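PDB 1JAK: beta-N-acetylhexosaminidase from Streptomyces plicatus, which hydrolyses terminal non-reducing N-acetylhexosamine residues of beta-N-acetylhexosaminides, as a family 20 glycoside hydrolase using substrate-assisted catalysis. Local coordinates for residues Leu64-Leu76 and Ala133-Leu145. Numbering follows the deposited sequence.
Sequences LADLLRPATGYRL and AVEKDSAQPGPWL
Ala71 is the bump that fills the main hollow here. Its CB sits against backbone carbonyls of the 3-10 turn and the loop that follows, 3.2 Å from Ala133 O. Lys136 O lies 3.4 Å from the same Ala71 CB. The rim of the Trp144 indole closes the same hollow, with CH2 3.9 Å from Ala71 CB. The loop then grips the end of the helix: Gln140 N donates to Ala71 O at 2.6 Å.

Trp144 fills the next hollow. Thr72 CG2 lies over one face of its five-membered ring, 3.8 Å from the centroid, and Gly142 CA covers the opposite face. CG2 points this way because it is anti to the carbonyl carbon of Thr72. OG1 is thereby turned back to Leu68 O, and it also accepts from Tyr74 N in an ST turn. Tyr74 OH meets the indole at its edge, 3.4 Å from Trp144 CD1. One water accepts a hydrogen bond from Trp144 NE1 and donates to Thr72 O and Gln140 O. Without the indole, as with an alanine here, Thr72 CG2 would probably lose the ring face it packs on, Ala71 CB the rim beside it, and the water its NE1 donor.

At the other end Leu68 CD2 touches Val134 CG2 at 3.6 Å. Two waters bridge Leu67 O and Val134 O, and one of them also accepts from Ala71 N.

The contact joins the C-terminal end of helix 55-72 to the loop between helix 116-129 and strand 145-153, within glycosyl hydrolase family 20, domain 2. Leu64 and Leu67 lean on helix 116-129, while Lys136 touches helix 493-499.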
ATOM      1  N   LEU A  64      15.460  -1.756 -13.070  1.00  8.81           N
ATOM      2  CA  LEU A  64      15.386  -0.581 -13.926  1.00  9.55           C
ATOM      3  C   LEU A  64      15.466  -0.968 -15.402  1.00  8.68           C
ATOM      4  O   LEU A  64      14.674  -0.495 -16.219  1.00  9.30           O
ATOM      5  CB  LEU A  64      16.519   0.391 -13.586  1.00  9.31           C
ATOM      6  CG  LEU A  64      16.675   1.587 -14.536  1.00  8.87           C
ATOM      7  CD1 LEU A  64      15.394   2.414 -14.543  1.00  8.59           C
ATOM      8  CD2 LEU A  64      17.858   2.436 -14.100  1.00 10.30           C
ATOM      9  N   ALA A  65      16.427  -1.824 -15.740  1.00  8.83           N
ATOM     10  CA  ALA A  65      16.589  -2.259 -17.123  1.00  9.99           C
ATOM     11  C   ALA A  65      15.290  -2.876 -17.634  1.00 10.96           C
ATOM     12  O   ALA A  65      14.851  -2.584 -18.749  1.00 11.29           O
ATOM     13  CB  ALA A  65      17.729  -3.266 -17.229  1.00 10.87           C
ATOM     14  N   ASP A  66      14.679  -3.731 -16.816  1.00 10.28           N
ATOM     15  CA  ASP A  66      13.423  -4.374 -17.196  1.00 12.05           C
ATOM     16  C   ASP A  66      12.315  -3.354 -17.462  1.00 11.93           C
ATOM     17  O   ASP A  66      11.474  -3.559 -18.339  1.00 12.05           O
ATOM     18  CB  ASP A  66      12.962  -5.358 -16.114  1.00 13.12           C
ATOM     19  CG  ASP A  66      13.795  -6.630 -16.082  1.00 16.14           C
ATOM     20  OD1 ASP A  66      14.523  -6.896 -17.061  1.00 17.28           O
ATOM     21  OD2 ASP A  66      13.710  -7.373 -15.079  1.00 17.80           O
ATOM     22  N   LEU A  67      12.303  -2.261 -16.705  1.00 11.54           N
ATOM     23  CA  LEU A  67      11.288  -1.229 -16.898  1.00 13.63           C
ATOM     24  C   LEU A  67      11.497  -0.450 -18.189  1.00 13.91           C
ATOM     25  O   LEU A  67      10.533  -0.023 -18.824  1.00 14.90           O
ATOM     26  CB  LEU A  67      11.300  -0.221 -15.742  1.00 14.36           C
ATOM     27  CG  LEU A  67      10.758  -0.595 -14.365  1.00 16.14           C
ATOM     28  CD1 LEU A  67      10.983   0.571 -13.413  1.00 15.98           C
ATOM     29  CD2 LEU A  67       9.276  -0.925 -14.463  1.00 15.51           C
ATOM     30  N   LEU A  68      12.754  -0.271 -18.580  1.00 12.32           N
ATOM     31  CA  LEU A  68      13.073   0.519 -19.766  1.00 13.40           C
ATOM     32  C   LEU A  68      13.234  -0.213 -21.096  1.00 14.74           C
ATOM     33  O   LEU A  68      12.967   0.361 -22.154  1.00 14.18           O
ATOM     34  CB  LEU A  68      14.348   1.330 -19.508  1.00 13.25           C
ATOM     35  CG  LEU A  68      14.360   2.262 -18.294  1.00 13.30           C
ATOM     36  CD1 LEU A  68      15.693   2.997 -18.229  1.00 14.24           C
ATOM     37  CD2 LEU A  68      13.212   3.247 -18.393  1.00 15.68           C
ATOM     38  N   ARG A  69      13.666  -1.466 -21.052  1.00 16.26           N
ATOM     39  CA  ARG A  69      13.901  -2.218 -22.281  1.00 16.83           C
ATOM     40  C   ARG A  69      12.764  -2.298 -23.305  1.00 17.41           C
ATOM     41  O   ARG A  69      12.995  -2.090 -24.496  1.00 19.23           O
ATOM     42  CB  ARG A  69      14.411  -3.623 -21.937  1.00 17.96           C
ATOM     43  CG  ARG A  69      15.874  -3.620 -21.472  1.00 20.55           C
ATOM     44  CD  ARG A  69      16.324  -4.966 -20.914  1.00 21.23           C
ATOM     45  NE  ARG A  69      17.685  -4.892 -20.379  1.00 22.24           N
ATOM     46  CZ  ARG A  69      18.188  -5.740 -19.487  1.00 22.71           C
ATOM     47  NH1 ARG A  69      17.440  -6.732 -19.024  1.00 25.97           N
ATOM     48  NH2 ARG A  69      19.438  -5.598 -19.055  1.00 22.25           N
ATOM     49  N   PRO A  70      11.529  -2.586 -22.866  1.00 17.91           N
ATOM     50  CA  PRO A  70      10.414  -2.676 -23.819  1.00 18.16           C
ATOM     51  C   PRO A  70      10.158  -1.424 -24.662  1.00 18.30           C
ATOM     52  O   PRO A  70      10.107  -1.495 -25.894  1.00 19.20           O
ATOM     53  CB  PRO A  70       9.227  -3.019 -22.927  1.00 18.94           C
ATOM     54  CG  PRO A  70       9.864  -3.800 -21.808  1.00 18.60           C
ATOM     55  CD  PRO A  70      11.088  -2.976 -21.515  1.00 17.39           C
ATOM     56  N   ALA A  71       9.997  -0.282 -23.999  1.00 15.25           N
ATOM     57  CA  ALA A  71       9.723   0.970 -24.700  1.00 14.95           C
ATOM     58  C   ALA A  71      10.916   1.549 -25.454  1.00 15.44           C
ATOM     59  O   ALA A  71      10.743   2.176 -26.500  1.00 15.84           O
ATOM     60  CB  ALA A  71       9.172   2.010 -23.718  1.00 13.47           C
ATOM     61  N   THR A  72      12.123   1.354 -24.931  1.00 15.85           N
ATOM     62  CA  THR A  72      13.313   1.875 -25.596  1.00 15.79           C
ATOM     63  C   THR A  72      13.806   0.898 -26.650  1.00 17.18           C
ATOM     64  O   THR A  72      14.283   1.307 -27.709  1.00 18.31           O
ATOM     65  CB  THR A  72      14.479   2.101 -24.614  1.00 15.81           C
ATOM     66  OG1 THR A  72      14.858   0.846 -24.029  1.00 13.80           O
ATOM     67  CG2 THR A  72      14.083   3.085 -23.519  1.00 12.93           C
ATOM     68  N   GLY A  73      13.682  -0.388 -26.347  1.00 18.32           N
ATOM     69  CA  GLY A  73      14.152  -1.418 -27.255  1.00 19.99           C
ATOM     70  C   GLY A  73      15.650  -1.601 -27.085  1.00 20.49           C
ATOM     71  O   GLY A  73      16.255  -2.456 -27.737  1.00 22.50           O
ATOM     72  N   TYR A  74      16.244  -0.797 -26.201  1.00 19.07           N
ATOM     73  CA  TYR A  74      17.684  -0.839 -25.930  1.00 17.16           C
ATOM     74  C   TYR A  74      18.118  -2.042 -25.097  1.00 16.00           C
ATOM     75  O   TYR A  74      17.347  -2.573 -24.301  1.00 14.63           O
ATOM     76  CB  TYR A  74      18.141   0.421 -25.185  1.00 17.42           C
ATOM     77  CG  TYR A  74      17.879   1.745 -25.870  1.00 17.49           C
ATOM     78  CD1 TYR A  74      17.675   1.829 -27.250  1.00 17.55           C
ATOM     79  CD2 TYR A  74      17.889   2.930 -25.136  1.00 16.44           C
ATOM     80  CE1 TYR A  74      17.491   3.063 -27.875  1.00 17.34           C
ATOM     81  CE2 TYR A  74      17.708   4.164 -25.750  1.00 16.60           C
ATOM     82  CZ  TYR A  74      17.511   4.226 -27.117  1.00 17.21           C
ATOM     83  OH  TYR A  74      17.343   5.451 -27.715  1.00 17.76           O
ATOM     84  N   ARG A  75      19.377  -2.440 -25.265  1.00 15.94           N
ATOM     85  CA  ARG A  75      19.935  -3.568 -24.527  1.00 15.63           C
ATOM     86  C   ARG A  75      19.997  -3.248 -23.034  1.00 13.79           C
ATOM     87  O   ARG A  75      19.601  -4.062 -22.199  1.00 14.87           O
ATOM     88  CB  ARG A  75      21.342  -3.883 -25.036  1.00 16.75           C
ATOM     89  CG  ARG A  75      21.975  -5.096 -24.373  1.00 20.97           C
ATOM     90  CD  ARG A  75      23.462  -5.185 -24.681  1.00 25.04           C
ATOM     91  NE  ARG A  75      24.083  -6.305 -23.980  1.00 29.13           N
ATOM     92  CZ  ARG A  75      25.393  -6.449 -23.807  1.00 31.57           C
ATOM     93  NH1 ARG A  75      26.233  -5.540 -24.285  1.00 32.80           N
ATOM     94  NH2 ARG A  75      25.863  -7.501 -23.150  1.00 33.07           N
ATOM     95  N   LEU A  76      20.507  -2.063 -22.713  1.00 14.15           N
ATOM     96  CA  LEU A  76      20.624  -1.605 -21.330  1.00 14.22           C
ATOM     97  C   LEU A  76      21.264  -2.639 -20.412  1.00 13.65           C
ATOM     98  O   LEU A  76      20.652  -3.097 -19.447  1.00 14.47           O
ATOM     99  CB  LEU A  76      19.244  -1.223 -20.790  1.00 15.32           C
ATOM    100  CG  LEU A  76      18.609   0.001 -21.453  1.00 16.70           C
ATOM    101  CD1 LEU A  76      17.142   0.090 -21.068  1.00 18.62           C
ATOM    102  CD2 LEU A  76      19.360   1.255 -21.037  1.00 16.03           C
ATOM    103  N   ALA A 133       5.871   7.695 -23.124  1.00 11.03           N
ATOM    104  CA  ALA A 133       6.186   6.601 -24.037  1.00 11.07           C
ATOM    105  C   ALA A 133       6.935   5.470 -23.337  1.00 10.01           C
ATOM    106  O   ALA A 133       6.940   4.334 -23.809  1.00 12.05           O
ATOM    107  CB  ALA A 133       7.014   7.127 -25.210  1.00 12.13           C
ATOM    108  N   VAL A 134       7.561   5.781 -22.207  1.00 10.22           N
ATOM    109  CA  VAL A 134       8.321   4.784 -21.458  1.00  9.49           C
ATOM    110  C   VAL A 134       7.429   3.637 -20.965  1.00 10.18           C
ATOM    111  O   VAL A 134       7.919   2.551 -20.639  1.00 10.21           O
ATOM    112  CB  VAL A 134       9.050   5.443 -20.253  1.00 10.23           C
ATOM    113  CG1 VAL A 134       8.056   5.779 -19.149  1.00  9.51           C
ATOM    114  CG2 VAL A 134      10.153   4.526 -19.735  1.00 10.61           C
ATOM    115  N   GLU A 135       6.120   3.877 -20.935  1.00  9.48           N
ATOM    116  CA  GLU A 135       5.154   2.879 -20.475  1.00  9.92           C
ATOM    117  C   GLU A 135       4.767   1.853 -21.543  1.00 12.40           C
ATOM    118  O   GLU A 135       4.161   0.829 -21.228  1.00 11.96           O
ATOM    119  CB  GLU A 135       3.873   3.566 -19.990  1.00  9.63           C
ATOM    120  CG  GLU A 135       4.036   4.524 -18.816  1.00 10.60           C
ATOM    121  CD  GLU A 135       4.480   3.835 -17.537  1.00 12.31           C
ATOM    122  OE1 GLU A 135       4.263   2.610 -17.398  1.00 12.30           O
ATOM    123  OE2 GLU A 135       5.038   4.527 -16.663  1.00 12.75           O
ATOM    124  N   LYS A 136       5.105   2.129 -22.800  1.00 14.42           N
ATOM    125  CA  LYS A 136       4.760   1.229 -23.902  1.00 16.05           C
ATOM    126  C   LYS A 136       5.542  -0.086 -23.891  1.00 18.15           C
ATOM    127  O   LYS A 136       6.625  -0.173 -23.316  1.00 17.18           O
ATOM    128  CB  LYS A 136       4.979   1.937 -25.241  1.00 14.90           C
ATOM    129  CG  LYS A 136       4.207   3.244 -25.384  1.00 16.07           C
ATOM    130  CD  LYS A 136       2.702   3.018 -25.422  1.00 20.40           C
ATOM    131  CE  LYS A 136       2.292   2.222 -26.653  1.00 23.57           C
ATOM    132  NZ  LYS A 136       0.814   2.093 -26.773  1.00 25.65           N
ATOM    133  N   ASP A 137       4.985  -1.102 -24.547  1.00 21.52           N
ATOM    134  CA  ASP A 137       5.620  -2.415 -24.615  1.00 25.16           C
ATOM    135  C   ASP A 137       6.449  -2.627 -25.882  1.00 26.31           C
ATOM    136  O   ASP A 137       7.177  -3.614 -25.999  1.00 26.92           O
ATOM    137  CB  ASP A 137       4.566  -3.519 -24.506  1.00 28.69           C
ATOM    138  CG  ASP A 137       3.480  -3.395 -25.557  1.00 31.22           C
ATOM    139  OD1 ASP A 137       3.817  -3.259 -26.752  1.00 33.75           O
ATOM    140  OD2 ASP A 137       2.288  -3.439 -25.187  1.00 35.26           O
ATOM    141  N   SER A 138       6.335  -1.709 -26.835  1.00 26.22           N
ATOM    142  CA  SER A 138       7.093  -1.812 -28.078  1.00 26.08           C
ATOM    143  C   SER A 138       8.020  -0.611 -28.206  1.00 25.76           C
ATOM    144  O   SER A 138       7.740   0.459 -27.661  1.00 25.62           O
ATOM    145  CB  SER A 138       6.143  -1.881 -29.278  1.00 28.22           C
ATOM    146  OG  SER A 138       5.338  -0.719 -29.365  1.00 28.45           O
ATOM    147  N   ALA A 139       9.126  -0.789 -28.922  1.00 23.53           N
ATOM    148  CA  ALA A 139      10.098   0.279 -29.104  1.00 22.78           C
ATOM    149  C   ALA A 139       9.452   1.568 -29.593  1.00 22.52           C
ATOM    150  O   ALA A 139       8.678   1.566 -30.551  1.00 23.49           O
ATOM    151  CB  ALA A 139      11.186  -0.162 -30.077  1.00 23.40           C
ATOM    152  N   GLN A 140       9.774   2.664 -28.916  1.00 20.64           N
ATOM    153  CA  GLN A 140       9.250   3.978 -29.257  1.00 20.05           C
ATOM    154  C   GLN A 140      10.427   4.877 -29.623  1.00 20.43           C
ATOM    155  O   GLN A 140      11.556   4.642 -29.191  1.00 20.24           O
ATOM    156  CB  GLN A 140       8.491   4.569 -28.064  1.00 18.14           C
ATOM    157  CG  GLN A 140       7.377   3.684 -27.525  1.00 16.14           C
ATOM    158  CD  GLN A 140       6.234   3.498 -28.507  1.00 16.34           C
ATOM    159  OE1 GLN A 140       5.700   4.468 -29.043  1.00 17.30           O
ATOM    160  NE2 GLN A 140       5.846   2.249 -28.738  1.00 16.00           N
ATOM    161  N   PRO A 141      10.177   5.927 -30.418  1.00 20.48           N
ATOM    162  CA  PRO A 141      11.228   6.858 -30.840  1.00 21.39           C
ATOM    163  C   PRO A 141      11.801   7.703 -29.708  1.00 21.03           C
ATOM    164  O   PRO A 141      12.907   8.224 -29.816  1.00 21.76           O
ATOM    165  CB  PRO A 141      10.523   7.734 -31.879  1.00 21.93           C
ATOM    166  CG  PRO A 141       9.374   6.896 -32.341  1.00 22.12           C
ATOM    167  CD  PRO A 141       8.902   6.257 -31.073  1.00 20.66           C
ATOM    168  N   GLY A 142      11.050   7.832 -28.621  1.00 21.03           N
ATOM    169  CA  GLY A 142      11.509   8.660 -27.523  1.00 20.87           C
ATOM    170  C   GLY A 142      11.071  10.077 -27.848  1.00 22.59           C
ATOM    171  O   GLY A 142       9.969  10.255 -28.368  1.00 23.50           O
ATOM    172  N   PRO A 143      11.898  11.104 -27.588  1.00 21.27           N
ATOM    173  CA  PRO A 143      13.245  11.077 -27.002  1.00 20.16           C
ATOM    174  C   PRO A 143      13.207  10.686 -25.527  1.00 18.78           C
ATOM    175  O   PRO A 143      12.261  11.028 -24.818  1.00 17.70           O
ATOM    176  CB  PRO A 143      13.734  12.517 -27.176  1.00 22.17           C
ATOM    177  CG  PRO A 143      12.865  13.074 -28.264  1.00 23.94           C
ATOM    178  CD  PRO A 143      11.531  12.479 -27.959  1.00 23.68           C
ATOM    179  N   TRP A 144      14.240   9.987 -25.069  1.00 15.74           N
ATOM    180  CA  TRP A 144      14.315   9.557 -23.675  1.00 14.85           C
ATOM    181  C   TRP A 144      15.062  10.601 -22.858  1.00 14.61           C
ATOM    182  O   TRP A 144      16.174  10.371 -22.385  1.00 14.85           O
ATOM    183  CB  TRP A 144      15.006   8.193 -23.599  1.00 13.02           C
ATOM    184  CG  TRP A 144      14.339   7.193 -24.492  1.00 13.04           C
ATOM    185  CD1 TRP A 144      14.878   6.577 -25.589  1.00 13.25           C
ATOM    186  CD2 TRP A 144      12.982   6.743 -24.404  1.00 12.30           C
ATOM    187  NE1 TRP A 144      13.935   5.776 -26.191  1.00 13.35           N
ATOM    188  CE2 TRP A 144      12.764   5.859 -25.485  1.00 12.96           C
ATOM    189  CE3 TRP A 144      11.927   7.005 -23.518  1.00 12.26           C
ATOM    190  CZ2 TRP A 144      11.533   5.234 -25.703  1.00 12.71           C
ATOM    191  CZ3 TRP A 144      10.702   6.383 -23.736  1.00 11.75           C
ATOM    192  CH2 TRP A 144      10.516   5.506 -24.821  1.00 13.64           C
ATOM    193  N   LEU A 145      14.420  11.753 -22.691  1.00 14.70           N
ATOM    194  CA  LEU A 145      14.993  12.879 -21.969  1.00 15.92           C
ATOM    195  C   LEU A 145      14.699  12.895 -20.474  1.00 15.54           C
ATOM    196  O   LEU A 145      13.612  12.517 -20.036  1.00 16.64           O
ATOM    197  CB  LEU A 145      14.484  14.185 -22.584  1.00 17.40           C
ATOM    198  CG  LEU A 145      14.842  14.427 -24.050  1.00 20.48           C
ATOM    199  CD1 LEU A 145      14.023  15.589 -24.600  1.00 21.99           C
ATOM    200  CD2 LEU A 145      16.329  14.707 -24.162  1.00 21.42           C
TER
HETATM  201  O   HOH W   1       9.245   0.058 -21.211  1.00 14.37           O
HETATM  202  O   HOH W   2       8.184   1.555 -18.008  1.00 15.74           O
HETATM  203  O   HOH W   3      13.984   4.032 -28.569  1.00 15.38           O